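Local atomic coordinates of proteasome protein (Corynebacterium glutamicum ATCC 13032, PDB entry 2P90), a protein that is of unknown function but belongs to the PAC2 family and may have a role linked to the proteasome. Residues V145-P150 with P202-A207; Y139-T144 with G196-V201; A213-L218 with A233-A238; D165-D170 with S268-Y273; V30-Y35 with L105-P110. All coordinates share one frame; numbering follows the deposited sequence.

Interaction 1. Residues V145-P150 with P202-A207; sequences VPHTRP and PHYVSA
Tyr204 reaches from the 3-10 turn 203-205 to the loop 145-150 and meets His147 with its hydroxyl. From CB the side chain starts between its own backbone N and carbonyl carbon (chi1 53°), and this torsion sends the ring towards the other loop. Along the ring, CE1 passes 3.9 Å from Val145 O, while CE2 and CZ approach His147 ND1. At the tip, OH is gripped twice. The backbone N of His147 donates to Tyr204 OH over 3.0 Å at 166°, a nearly straight bond, and His147 ND1 is hydrogen-bonded to the same OH at 2.9 Å. The hydroxyl lies near the plane of the imidazole, at its edge, and the two side chains cross at about a right angle.

Beside this polar pair, the Pro202 ring fills the corner between the loops: its CG lies 3.6 Å from His147 N, and its CD is 3.9 Å from Val145 CG2. Pro202 CA also makes a CH...O contact of 3.3 Å with Val145 O. Leu262 of helix 253-276 packs on Tyr204, and His242 of helix 232-250 meets the imidazole. Pro146 to Arg149 form a type I beta turn, and Tyr204 OH is bonded to the backbone N and ND1 of His147 within it, joining the loops that follow two neighbouring parallel strands of the PAC2-family sheet.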
# COMPACT_ATOMS: atom_id res chain seq x y z
N VAL B 145 12.71 27.58 -1.38
CA VAL B 145 12.23 28.94 -1.44
C VAL B 145 12.01 29.33 0.01
O VAL B 145 11.75 28.44 0.86
CB VAL B 145 10.90 29.10 -2.26
CG1 VAL B 145 11.11 28.75 -3.74
CG2 VAL B 145 9.72 28.30 -1.65
N PRO B 146 12.14 30.63 0.33
CA PRO B 146 11.95 31.10 1.72
C PRO B 146 10.53 31.53 2.07
O PRO B 146 9.79 31.98 1.19
CB PRO B 146 12.89 32.31 1.80
CG PRO B 146 12.99 32.83 0.37
CD PRO B 146 12.55 31.73 -0.57
N HIS B 147 10.16 31.45 3.35
CA HIS B 147 8.88 32.01 3.80
C HIS B 147 8.82 33.53 3.69
O HIS B 147 7.73 34.13 3.81
CB HIS B 147 8.53 31.56 5.25
CG HIS B 147 9.34 32.24 6.32
ND1 HIS B 147 10.56 31.75 6.73
CD2 HIS B 147 9.09 33.34 7.07
CE1 HIS B 147 11.04 32.54 7.69
NE2 HIS B 147 10.16 33.51 7.90
N THR B 148 9.98 34.14 3.47
CA THR B 148 10.13 35.61 3.45
C THR B 148 9.95 36.23 2.06
O THR B 148 10.19 37.41 1.87
CB THR B 148 11.51 36.03 4.03
OG1 THR B 148 12.53 35.26 3.39
CG2 THR B 148 11.59 35.80 5.58
N ARG B 149 9.54 35.42 1.09
CA ARG B 149 9.34 35.89 -0.29
C ARG B 149 7.95 35.46 -0.79
O ARG B 149 7.43 34.45 -0.32
CB ARG B 149 10.44 35.34 -1.20
CG ARG B 149 11.80 35.93 -0.94
CD ARG B 149 11.82 37.40 -1.36
NE ARG B 149 13.14 37.99 -1.27
CZ ARG B 149 13.64 38.58 -0.18
NH1 ARG B 149 12.95 38.67 0.96
NH2 ARG B 149 14.87 39.08 -0.24
N PRO B 150 7.35 36.22 -1.74
CA PRO B 150 6.01 35.81 -2.24
C PRO B 150 5.99 34.35 -2.70
O PRO B 150 7.01 33.82 -3.16
CB PRO B 150 5.76 36.75 -3.42
CG PRO B 150 6.68 37.95 -3.21
CD PRO B 150 7.86 37.44 -2.40
N PRO B 202 8.02 26.57 1.01
CA PRO B 202 9.32 26.38 1.67
C PRO B 202 9.38 24.96 2.20
O PRO B 202 8.46 24.54 2.87
CB PRO B 202 9.29 27.39 2.82
CG PRO B 202 8.39 28.44 2.36
CD PRO B 202 7.37 27.82 1.47
N HIS B 203 10.43 24.22 1.86
CA HIS B 203 10.49 22.81 2.22
C HIS B 203 10.44 22.62 3.73
O HIS B 203 9.87 21.64 4.21
CB HIS B 203 11.74 22.12 1.64
CG HIS B 203 13.02 22.63 2.22
ND1 HIS B 203 13.54 23.87 1.92
CD2 HIS B 203 13.87 22.08 3.12
CE1 HIS B 203 14.66 24.06 2.60
NE2 HIS B 203 14.88 22.99 3.34
N TYR B 204 11.01 23.57 4.48
CA TYR B 204 11.20 23.36 5.92
C TYR B 204 9.92 23.63 6.70
O TYR B 204 9.87 23.44 7.92
CB TYR B 204 12.35 24.24 6.45
CG TYR B 204 12.21 25.70 6.10
CD1 TYR B 204 12.64 26.20 4.86
CD2 TYR B 204 11.65 26.61 7.01
CE1 TYR B 204 12.52 27.53 4.53
CE2 TYR B 204 11.52 27.97 6.67
CZ TYR B 204 11.96 28.42 5.43
OH TYR B 204 11.84 29.74 5.07
N VAL B 205 8.90 24.08 5.98
CA VAL B 205 7.59 24.39 6.55
C VAL B 205 6.46 23.52 5.92
O VAL B 205 5.27 23.67 6.24
CB VAL B 205 7.31 25.92 6.39
CG1 VAL B 205 6.52 26.23 5.10
CG2 VAL B 205 6.64 26.44 7.62
N SER B 206 6.86 22.60 5.04
CA SER B 206 5.93 21.83 4.21
C SER B 206 5.00 20.85 4.94
O SER B 206 3.91 20.55 4.44
CB SER B 206 6.70 21.09 3.10
OG SER B 206 6.71 21.85 1.90
N ALA B 207 5.45 20.37 6.10
CA ALA B 207 4.67 19.43 6.93
C ALA B 207 3.52 20.05 7.71
O ALA B 207 2.67 19.33 8.18
CB ALA B 207 5.60 18.65 7.89

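Interaction 2. Residues Y139-T144 with G196-V201; sequences YAAPMT and GYTVHV
Met143 lies across His200 at one end of this strand pair, while the Tyr139 ring turns its edge to Gly196 at the other. The Met143 chain, bent at chi2 (-61°), folds back until CE stands over one face of the imidazole, 3.9 Å from the His200 ring centroid and 16° off its normal, a CH-pi contact. Met143 SD is above the same ring but farther away, whereas Met143 CG touches His200 ND1 at 3.5 Å. Tyr139 presents CE2 to Gly196 CA at 3.7 Å, in the plane of the phenol ring, and Thr198 OG1 lies 3.5 Å from Tyr139 CB, oblique to that ring. On the sheet face carrying Ala140, Val199 and Val201, Ala140 CB packs on Val199 CG1 at 3.7 Å.

Five backbone hydrogen bonds join the parallel strands, with Tyr139 facing Thr198 and Ala141 facing His200. Ala141 N to Val199 O is nearly straight, 3.0 Å at 168°. The polar ends turn to other partners: Tyr139 OH bonds Glu184 and Ser180, and His200 NE2 bonds Thr154 of strand 153-157. Chemically, the backbone bonds set the register, while the imidazole takes a thioether methyl on a face and a hydroxyl at NE2, which together probably restrict its rotation.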
# COMPACT_ATOMS: atom_id res chain seq x y z
N TYR B 139 -1.35 21.17 -7.36
CA TYR B 139 -0.21 20.46 -6.78
C TYR B 139 0.45 21.44 -5.82
O TYR B 139 0.45 22.63 -6.08
CB TYR B 139 0.80 20.10 -7.86
CG TYR B 139 0.21 19.31 -9.00
CD1 TYR B 139 0.23 17.91 -8.97
CD2 TYR B 139 -0.37 19.94 -10.13
CE1 TYR B 139 -0.32 17.17 -9.97
CE2 TYR B 139 -0.92 19.19 -11.16
CZ TYR B 139 -0.89 17.80 -11.07
OH TYR B 139 -1.41 16.98 -12.03
N ALA B 140 0.96 20.96 -4.68
CA ALA B 140 1.80 21.77 -3.80
C ALA B 140 3.10 21.01 -3.57
O ALA B 140 3.11 19.86 -3.04
CB ALA B 140 1.11 22.06 -2.50
N ALA B 141 4.21 21.63 -3.98
CA ALA B 141 5.53 20.98 -3.88
C ALA B 141 6.40 21.65 -2.87
O ALA B 141 6.44 22.88 -2.82
CB ALA B 141 6.26 20.92 -5.27
N PRO B 142 7.16 20.86 -2.08
CA PRO B 142 8.13 21.48 -1.18
C PRO B 142 9.28 21.97 -2.03
O PRO B 142 9.80 21.21 -2.87
CB PRO B 142 8.58 20.33 -0.27
CG PRO B 142 8.27 19.05 -1.04
CD PRO B 142 7.21 19.38 -2.05
N MET B 143 9.69 23.24 -1.85
CA MET B 143 10.78 23.80 -2.66
C MET B 143 11.81 24.55 -1.82
O MET B 143 11.58 24.89 -0.65
CB MET B 143 10.27 24.71 -3.80
CG MET B 143 9.39 24.02 -4.87
SD MET B 143 10.13 22.66 -5.85
CE MET B 143 8.98 22.69 -7.22
N THR B 144 12.93 24.84 -2.47
CA THR B 144 14.01 25.61 -1.85
C THR B 144 13.71 27.08 -2.12
O THR B 144 14.31 27.71 -2.99
CB THR B 144 15.40 25.20 -2.40
OG1 THR B 144 15.35 25.23 -3.82
CG2 THR B 144 15.78 23.80 -1.95
N GLY B 196 -1.83 22.13 -15.15
CA GLY B 196 -1.51 21.78 -13.78
C GLY B 196 -0.76 22.93 -13.15
O GLY B 196 0.25 23.40 -13.68
N TYR B 197 -1.29 23.42 -12.02
CA TYR B 197 -0.65 24.49 -11.23
C TYR B 197 0.01 23.94 -9.98
O TYR B 197 -0.61 23.33 -9.12
CB TYR B 197 -1.63 25.59 -10.83
CG TYR B 197 -2.37 26.33 -11.94
CD1 TYR B 197 -1.97 26.24 -13.29
CD2 TYR B 197 -3.45 27.15 -11.63
CE1 TYR B 197 -2.66 26.95 -14.31
CE2 TYR B 197 -4.14 27.87 -12.63
CZ TYR B 197 -3.74 27.76 -13.96
OH TYR B 197 -4.45 28.44 -14.90
N THR B 198 1.29 24.20 -9.86
CA THR B 198 2.02 23.86 -8.67
C THR B 198 2.43 25.14 -7.91
O THR B 198 3.06 26.04 -8.47
CB THR B 198 3.28 23.05 -9.06
OG1 THR B 198 2.89 22.00 -9.95
CG2 THR B 198 3.98 22.49 -7.83
N VAL B 199 2.10 25.18 -6.64
CA VAL B 199 2.53 26.26 -5.78
C VAL B 199 3.79 25.75 -5.07
O VAL B 199 3.89 24.55 -4.77
CB VAL B 199 1.37 26.65 -4.80
CG1 VAL B 199 1.05 25.51 -3.82
CG2 VAL B 199 1.67 27.93 -4.06
N HIS B 200 4.76 26.63 -4.84
CA HIS B 200 6.04 26.27 -4.26
C HIS B 200 6.05 26.63 -2.80
O HIS B 200 5.80 27.78 -2.47
CB HIS B 200 7.18 27.01 -4.96
CG HIS B 200 7.35 26.63 -6.39
ND1 HIS B 200 8.57 26.65 -7.03
CD2 HIS B 200 6.45 26.17 -7.30
CE1 HIS B 200 8.41 26.26 -8.28
NE2 HIS B 200 7.14 25.95 -8.46
N VAL B 201 6.31 25.66 -1.93
CA VAL B 201 6.18 25.87 -0.51
C VAL B 201 7.57 25.67 0.10
O VAL B 201 8.24 24.71 -0.28
CB VAL B 201 5.15 24.86 0.09
CG1 VAL B 201 5.02 24.99 1.62
CG2 VAL B 201 3.78 24.97 -0.64

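Interaction 3. Residues A213-L218 with A233-A238; sequences ATLKLL and ALERDA
Leu234 is the side chain through which helix 232-250 meets helix 211-225, and both its methyls touch the first helix: CD1 meets Leu218 CD1 at 3.5 Å, and CD2 lies 3.8 Å from Thr214 CG2. Leu234 CG stands anti to its carbonyl carbon (chi1 -81°), which turns the forked end between residues one helical turn apart, Thr214 and Leu218. Thr214 and Leu218 each cross Leu234 at about a right angle. These three residues form the tight, buried part of the contact. Thr214 also touches Ser44 and Ser45 of helix 41-52, and Leu218 touches His48 of that helix, so the residues that receive Leu234 also pack on helix 41-52.

Leu215 makes the transition to the looser side. It slides past Leu234 in the opposite direction, its CD1 lying 4.1 Å from Leu234 CB, and its other methyl turns to Glu235. The aliphatic CG of Glu235 rests 3.6 Å from Leu215 CD2, the two side chains crossing at about a right angle, while the extended chain beyond CG carries the carboxylate on. Both residues are partly exposed, and no hydrogen bond spans the segments. Farther round the second helix, Arg236 NH1 and Asp237 OD1 form a salt bridge of 3.2 Å within their own helix, taking no part in the contact.

The axes of the two short segments approach to 9.5 Å, with N-to-C directions 147° apart. Such roughly antiparallel packing of consecutive helices, with a short connection between them, is a helical hairpin; here its first helix lies against strand 194-202 of the central sheet.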
# COMPACT_ATOMS: atom_id res chain seq x y z
N ALA B 213 0.17 29.50 0.48
CA ALA B 213 0.17 28.65 -0.71
C ALA B 213 -1.26 28.32 -1.16
O ALA B 213 -1.57 28.35 -2.34
CB ALA B 213 0.97 27.42 -0.45
N THR B 214 -2.14 28.02 -0.21
CA THR B 214 -3.56 27.84 -0.50
C THR B 214 -4.07 29.09 -1.22
O THR B 214 -4.58 28.99 -2.34
CB THR B 214 -4.35 27.62 0.79
OG1 THR B 214 -3.72 26.58 1.55
CG2 THR B 214 -5.84 27.26 0.52
N LEU B 215 -3.87 30.25 -0.59
CA LEU B 215 -4.19 31.57 -1.15
C LEU B 215 -3.68 31.75 -2.58
O LEU B 215 -4.44 32.09 -3.49
CB LEU B 215 -3.61 32.68 -0.25
CG LEU B 215 -4.03 34.15 -0.48
CD1 LEU B 215 -5.56 34.39 -0.44
CD2 LEU B 215 -3.36 35.04 0.54
N LYS B 216 -2.39 31.48 -2.77
CA LYS B 216 -1.80 31.54 -4.09
C LYS B 216 -2.51 30.63 -5.09
O LYS B 216 -2.84 31.08 -6.19
CB LYS B 216 -0.29 31.26 -4.02
CG LYS B 216 0.47 31.69 -5.28
CD LYS B 216 0.18 33.16 -5.63
CE LYS B 216 0.17 33.38 -7.15
NZ LYS B 216 1.53 33.65 -7.69
N LEU B 217 -2.74 29.35 -4.74
CA LEU B 217 -3.46 28.45 -5.65
C LEU B 217 -4.85 29.00 -5.98
O LEU B 217 -5.25 29.00 -7.13
CB LEU B 217 -3.59 27.01 -5.10
CG LEU B 217 -2.41 26.06 -5.12
CD1 LEU B 217 -2.76 24.81 -4.30
CD2 LEU B 217 -1.96 25.67 -6.54
N LEU B 218 -5.55 29.50 -4.97
CA LEU B 218 -6.90 29.98 -5.18
C LEU B 218 -6.94 31.25 -6.07
O LEU B 218 -7.77 31.35 -6.99
CB LEU B 218 -7.61 30.19 -3.84
CG LEU B 218 -8.02 28.92 -3.07
CD1 LEU B 218 -8.80 29.27 -1.82
CD2 LEU B 218 -8.85 27.98 -3.96
N ALA B 233 -10.17 35.26 4.93
CA ALA B 233 -9.78 34.44 6.10
C ALA B 233 -8.43 33.73 5.90
O ALA B 233 -7.72 33.44 6.88
CB ALA B 233 -10.87 33.45 6.46
N LEU B 234 -8.08 33.49 4.63
CA LEU B 234 -6.80 32.89 4.27
C LEU B 234 -5.64 33.88 4.36
O LEU B 234 -4.48 33.48 4.57
CB LEU B 234 -6.86 32.34 2.84
CG LEU B 234 -7.48 30.98 2.54
CD1 LEU B 234 -7.49 30.84 1.05
CD2 LEU B 234 -6.68 29.85 3.20
N GLU B 235 -5.96 35.15 4.16
CA GLU B 235 -5.01 36.25 4.30
C GLU B 235 -4.63 36.43 5.76
O GLU B 235 -3.44 36.50 6.11
CB GLU B 235 -5.57 37.53 3.68
CG GLU B 235 -5.36 37.56 2.18
CD GLU B 235 -6.29 38.52 1.44
OE1 GLU B 235 -7.45 38.71 1.86
OE2 GLU B 235 -5.84 39.08 0.40
N ARG B 236 -5.65 36.45 6.61
CA ARG B 236 -5.47 36.50 8.03
C ARG B 236 -4.59 35.33 8.52
O ARG B 236 -3.60 35.54 9.23
CB ARG B 236 -6.84 36.47 8.71
CG ARG B 236 -6.79 36.62 10.22
CD ARG B 236 -7.58 35.53 10.92
NE ARG B 236 -7.19 35.43 12.33
CZ ARG B 236 -6.62 34.36 12.88
NH1 ARG B 236 -6.37 33.26 12.16
NH2 ARG B 236 -6.31 34.38 14.18
N ASP B 237 -4.96 34.11 8.11
CA ASP B 237 -4.21 32.88 8.43
C ASP B 237 -2.74 32.90 8.03
O ASP B 237 -1.91 32.35 8.76
CB ASP B 237 -4.85 31.66 7.74
CG ASP B 237 -6.20 31.25 8.34
OD1 ASP B 237 -6.68 31.88 9.31
OD2 ASP B 237 -6.79 30.29 7.80
N ALA B 238 -2.45 33.48 6.87
CA ALA B 238 -1.11 33.53 6.29
C ALA B 238 -0.23 34.46 7.10
O ALA B 238 0.92 34.14 7.39
CB ALA B 238 -1.16 33.98 4.86

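Interaction 4. Residues D165-D170 with S268-Y273; sequences DQVSLD and SELERY
Tyr273 projects from helix 253-276 onto the loop 165-170, with Val167 over one face of its ring and Leu169 at the edge. Val167 CA stands 3.9 Å from the Tyr273 ring centroid, 16° off the normal, which makes a CH-pi contact, and Val167 CG1 adds a 4.1 Å approach to Tyr273 CG. Leu169 comes in near the ring plane, its CB 3.4 Å from Tyr273 CD1, and the two side chains slide past one another in opposite directions. The phenol oxygen ends 2.9 Å from Gln166 O. Leu169 CD2 also lies 3.4 Å from Glu269 OE2, an apolar methyl beside a carboxylate oxygen.

The next shell shapes both partners. An inverse gamma turn centred on Ser168, closed by a weak bond from Leu169 N to Val167 O, bends the loop between the two residues that meet the ring. Separately, Ser168 N donates to Gln166 O, and Ser168 OG gives a 2.7 Å hydrogen bond to Gln166 OE1. On the helix, Arg272 NE forms a 3.1 Å salt bridge with Glu269 OE1, tying down the carboxylate next to Leu169. Farther out, His277 stacks on Tyr273, and Asn81 of the second subunit makes a weak hydrogen bond to Ser168 O.

Apolar and CH-pi contacts make up much of this surface contact, while the clear hydrogen bonds and the salt bridge lie within each segment; the arginine would be expected to favour the ionised glutamate further.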
# COMPACT_ATOMS: atom_id res chain seq x y z
N ASP B 165 0.42 35.61 -13.76
CA ASP B 165 1.56 35.50 -12.88
C ASP B 165 1.93 34.05 -12.58
O ASP B 165 1.19 33.32 -11.90
CB ASP B 165 1.33 36.28 -11.59
CG ASP B 165 2.52 36.20 -10.64
OD1 ASP B 165 3.68 36.29 -11.12
OD2 ASP B 165 2.29 36.04 -9.43
N GLN B 166 3.09 33.64 -13.07
CA GLN B 166 3.55 32.27 -12.98
C GLN B 166 5.01 32.23 -13.41
O GLN B 166 5.31 32.28 -14.61
CB GLN B 166 2.68 31.36 -13.84
CG GLN B 166 3.42 30.34 -14.68
CD GLN B 166 3.02 30.37 -16.15
OE1 GLN B 166 3.06 29.35 -16.82
NE2 GLN B 166 2.65 31.55 -16.65
N VAL B 167 5.90 32.15 -12.42
CA VAL B 167 7.35 32.20 -12.60
C VAL B 167 7.89 30.84 -13.11
O VAL B 167 8.94 30.35 -12.66
CB VAL B 167 8.04 32.75 -11.28
CG1 VAL B 167 9.53 32.43 -11.22
CG2 VAL B 167 7.82 34.29 -11.14
N SER B 168 7.18 30.28 -14.09
CA SER B 168 7.35 28.88 -14.54
C SER B 168 8.42 28.65 -15.62
O SER B 168 8.14 28.05 -16.66
CB SER B 168 6.02 28.34 -15.06
OG SER B 168 5.72 28.93 -16.30
N LEU B 169 9.63 29.14 -15.35
CA LEU B 169 10.78 28.93 -16.22
C LEU B 169 11.20 27.47 -16.04
O LEU B 169 11.85 27.11 -15.04
CB LEU B 169 11.92 29.92 -15.88
CG LEU B 169 12.97 30.41 -16.90
CD1 LEU B 169 12.41 30.70 -18.31
CD2 LEU B 169 13.72 31.65 -16.35
N ASP B 170 10.81 26.64 -17.01
CA ASP B 170 10.92 25.20 -16.86
C ASP B 170 11.81 24.54 -17.93
O ASP B 170 12.16 25.15 -18.94
CB ASP B 170 9.51 24.58 -16.85
CG ASP B 170 8.96 24.30 -15.42
OD1 ASP B 170 9.23 25.07 -14.45
OD2 ASP B 170 8.21 23.29 -15.27
N SER B 268 17.77 36.10 -7.30
CA SER B 268 18.58 35.80 -8.44
C SER B 268 17.75 35.17 -9.57
O SER B 268 17.87 35.59 -10.74
CB SER B 268 19.70 34.87 -8.01
OG SER B 268 20.69 34.84 -9.00
N GLU B 269 16.92 34.17 -9.24
CA GLU B 269 16.12 33.47 -10.24
C GLU B 269 15.02 34.39 -10.78
O GLU B 269 14.68 34.37 -11.97
CB GLU B 269 15.57 32.14 -9.70
CG GLU B 269 15.12 31.05 -10.76
CD GLU B 269 15.61 31.23 -12.28
OE1 GLU B 269 16.72 30.71 -12.65
OE2 GLU B 269 14.82 31.80 -13.10
N LEU B 270 14.50 35.25 -9.90
CA LEU B 270 13.54 36.26 -10.32
C LEU B 270 14.14 37.23 -11.34
O LEU B 270 13.47 37.60 -12.31
CB LEU B 270 12.99 37.00 -9.10
CG LEU B 270 11.94 38.08 -9.34
CD1 LEU B 270 10.67 37.46 -9.93
CD2 LEU B 270 11.66 38.86 -8.04
N GLU B 271 15.40 37.64 -11.13
CA GLU B 271 16.14 38.40 -12.16
C GLU B 271 16.24 37.62 -13.46
O GLU B 271 15.89 38.13 -14.50
CB GLU B 271 17.54 38.76 -11.67
CG GLU B 271 17.53 39.72 -10.51
CD GLU B 271 18.91 40.18 -10.06
OE1 GLU B 271 19.80 40.40 -10.92
OE2 GLU B 271 19.08 40.37 -8.84
N ARG B 272 16.67 36.38 -13.41
CA ARG B 272 16.78 35.63 -14.65
C ARG B 272 15.44 35.57 -15.38
O ARG B 272 15.38 35.75 -16.60
CB ARG B 272 17.43 34.27 -14.42
CG ARG B 272 18.92 34.40 -14.15
CD ARG B 272 19.66 33.08 -14.00
NE ARG B 272 19.29 32.42 -12.75
CZ ARG B 272 19.73 32.73 -11.52
NH1 ARG B 272 20.60 33.71 -11.32
NH2 ARG B 272 19.28 32.05 -10.48
N TYR B 273 14.37 35.38 -14.60
CA TYR B 273 13.03 35.24 -15.14
C TYR B 273 12.50 36.48 -15.88
O TYR B 273 11.96 36.35 -16.97
CB TYR B 273 12.02 34.78 -14.06
CG TYR B 273 10.73 34.31 -14.70
CD1 TYR B 273 10.65 33.04 -15.26
CD2 TYR B 273 9.62 35.16 -14.83
CE1 TYR B 273 9.51 32.59 -15.89
CE2 TYR B 273 8.45 34.73 -15.48
CZ TYR B 273 8.41 33.44 -16.01
OH TYR B 273 7.27 32.95 -16.66

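Interaction 5. Residues V30-Y35 with L105-P110; sequences VALQGY and LMLSGP
Met106 is the first residue of the segment 105-110 to touch residues 30-35, its terminal CE lying 4.1 Å from Ala31 CB. The chain leaves with CG anti to the backbone N (chi1 -179°) and bends only at chi3, which brings the methyl back beside the alanine. Leu107 then puts its side chain on the face shared with Val30 and Leu32: its CD2 meets Val30 CG2 at 4.3 Å. Its carbonyl oxygen takes the hydrogen bond from Ala31 N, 2.9 Å long and nearly straight at 167°; Val30 CA leans on the same oxygen in a CH...O contact.

Ser108 returns to the face of Ala31, with CB 3.5 Å from Ala31 O. Here two parallel strands lie side by side in the middle of the mixed PAC2-family sheet, their short segments 13° apart in direction; strand 134-143 continues the sheet beyond 27-33, and helix 41-52 covers the Met106 and Ser108 face.

At Gly109 the chain turns a corner. The backbone N reaches Ala31 O only weakly, at 3.5 Å, but Gly109 O accepts a firmer bond of 3.1 Å from Gln33 N and takes a CH...O contact from Leu32 CA. Leu32 CD2 also approaches that carbonyl oxygen. Pro110 comes alongside Gln33, its CB directed away from the first strand, and its carbonyl carbon lies 3.6 Å from Gln33 O.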
# COMPACT_ATOMS: atom_id res chain seq x y z
N VAL B 30 -9.36 20.31 -10.22
CA VAL B 30 -9.05 19.02 -9.71
C VAL B 30 -8.11 19.23 -8.52
O VAL B 30 -6.96 19.68 -8.67
CB VAL B 30 -8.45 18.10 -10.83
CG1 VAL B 30 -7.88 16.82 -10.23
CG2 VAL B 30 -9.48 17.77 -11.92
N ALA B 31 -8.63 18.93 -7.32
CA ALA B 31 -7.90 19.02 -6.05
C ALA B 31 -7.86 17.65 -5.33
O ALA B 31 -8.71 17.39 -4.45
CB ALA B 31 -8.57 20.06 -5.15
N LEU B 32 -6.88 16.81 -5.67
CA LEU B 32 -6.79 15.43 -5.10
C LEU B 32 -5.72 15.36 -4.04
O LEU B 32 -4.56 15.67 -4.31
CB LEU B 32 -6.50 14.35 -6.17
CG LEU B 32 -7.45 14.26 -7.37
CD1 LEU B 32 -6.97 13.15 -8.35
CD2 LEU B 32 -8.94 14.04 -6.94
N GLN B 33 -6.12 14.92 -2.85
CA GLN B 33 -5.23 14.85 -1.71
C GLN B 33 -4.50 13.47 -1.75
O GLN B 33 -5.10 12.46 -2.10
CB GLN B 33 -6.06 15.09 -0.44
CG GLN B 33 -5.26 15.27 0.87
CD GLN B 33 -6.17 15.17 2.15
OE1 GLN B 33 -7.40 15.39 2.08
NE2 GLN B 33 -5.56 14.87 3.31
N GLY B 34 -3.21 13.46 -1.46
CA GLY B 34 -2.46 12.22 -1.39
C GLY B 34 -1.19 12.16 -2.22
O GLY B 34 -0.39 11.22 -2.09
N TYR B 35 -0.99 13.18 -3.04
CA TYR B 35 0.16 13.21 -3.93
C TYR B 35 1.11 14.37 -3.65
O TYR B 35 2.27 14.14 -3.26
CB TYR B 35 -0.31 13.25 -5.40
CG TYR B 35 0.83 13.42 -6.36
CD1 TYR B 35 1.90 12.50 -6.37
CD2 TYR B 35 0.87 14.50 -7.23
CE1 TYR B 35 2.96 12.63 -7.25
CE2 TYR B 35 1.95 14.65 -8.13
CZ TYR B 35 2.98 13.71 -8.13
OH TYR B 35 4.05 13.84 -9.00
N LEU B 105 -16.76 23.90 -11.59
CA LEU B 105 -16.75 22.50 -11.19
C LEU B 105 -15.50 22.16 -10.37
O LEU B 105 -14.38 22.59 -10.66
CB LEU B 105 -16.85 21.62 -12.43
CG LEU B 105 -18.22 21.10 -12.76
CD1 LEU B 105 -19.34 22.11 -12.62
CD2 LEU B 105 -18.22 20.44 -14.16
N MET B 106 -15.72 21.36 -9.35
CA MET B 106 -14.64 20.89 -8.53
C MET B 106 -14.69 19.35 -8.32
O MET B 106 -15.72 18.77 -7.93
CB MET B 106 -14.62 21.67 -7.21
CG MET B 106 -13.49 21.26 -6.29
SD MET B 106 -13.06 22.49 -5.04
CE MET B 106 -11.47 22.85 -5.66
N LEU B 107 -13.58 18.71 -8.64
CA LEU B 107 -13.37 17.32 -8.29
C LEU B 107 -12.35 17.29 -7.16
O LEU B 107 -11.18 17.64 -7.33
CB LEU B 107 -12.87 16.50 -9.49
CG LEU B 107 -12.54 15.04 -9.20
CD1 LEU B 107 -13.82 14.25 -8.89
CD2 LEU B 107 -11.78 14.43 -10.39
N SER B 108 -12.82 16.90 -5.98
CA SER B 108 -11.96 16.90 -4.85
C SER B 108 -12.22 15.70 -3.97
O SER B 108 -13.28 15.13 -3.99
CB SER B 108 -12.11 18.21 -4.09
OG SER B 108 -13.38 18.31 -3.49
N GLY B 109 -11.24 15.36 -3.16
CA GLY B 109 -11.31 14.22 -2.25
C GLY B 109 -9.99 13.49 -2.41
O GLY B 109 -9.07 14.07 -2.97
N PRO B 110 -9.89 12.24 -1.93
CA PRO B 110 -8.60 11.52 -2.00
C PRO B 110 -8.16 11.14 -3.42
O PRO B 110 -9.01 10.68 -4.22
CB PRO B 110 -8.91 10.23 -1.24
CG PRO B 110 -10.41 10.05 -1.40
CD PRO B 110 -10.92 11.43 -1.24

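In the fold
Interactions 5 and 2 belong to one sheet: strands 27-33 and 134-143 are neighbours in it, and Tyr139 CD1 touches Tyr35 CE2 at 3.8 Å, although the contact centres are about 15 Å apart. Interaction 1 takes up where interaction 2 stops, its centre about 10 Å away, with His203 N and Met143 O 2.8 Å apart in a probable hydrogen bond. Helix 211-225, which follows strand 194-202, packs on that strand and links interaction 2 to interaction 3, Val199 CG1 meeting Leu217 CG at 3.7 Å. A salt bridge of 3.0 Å from Lys216 NZ to Asp165 OD2 links interactions 3 and 4. Interactions 4 and 5, about 27 Å apart between centres, both border the second subunit.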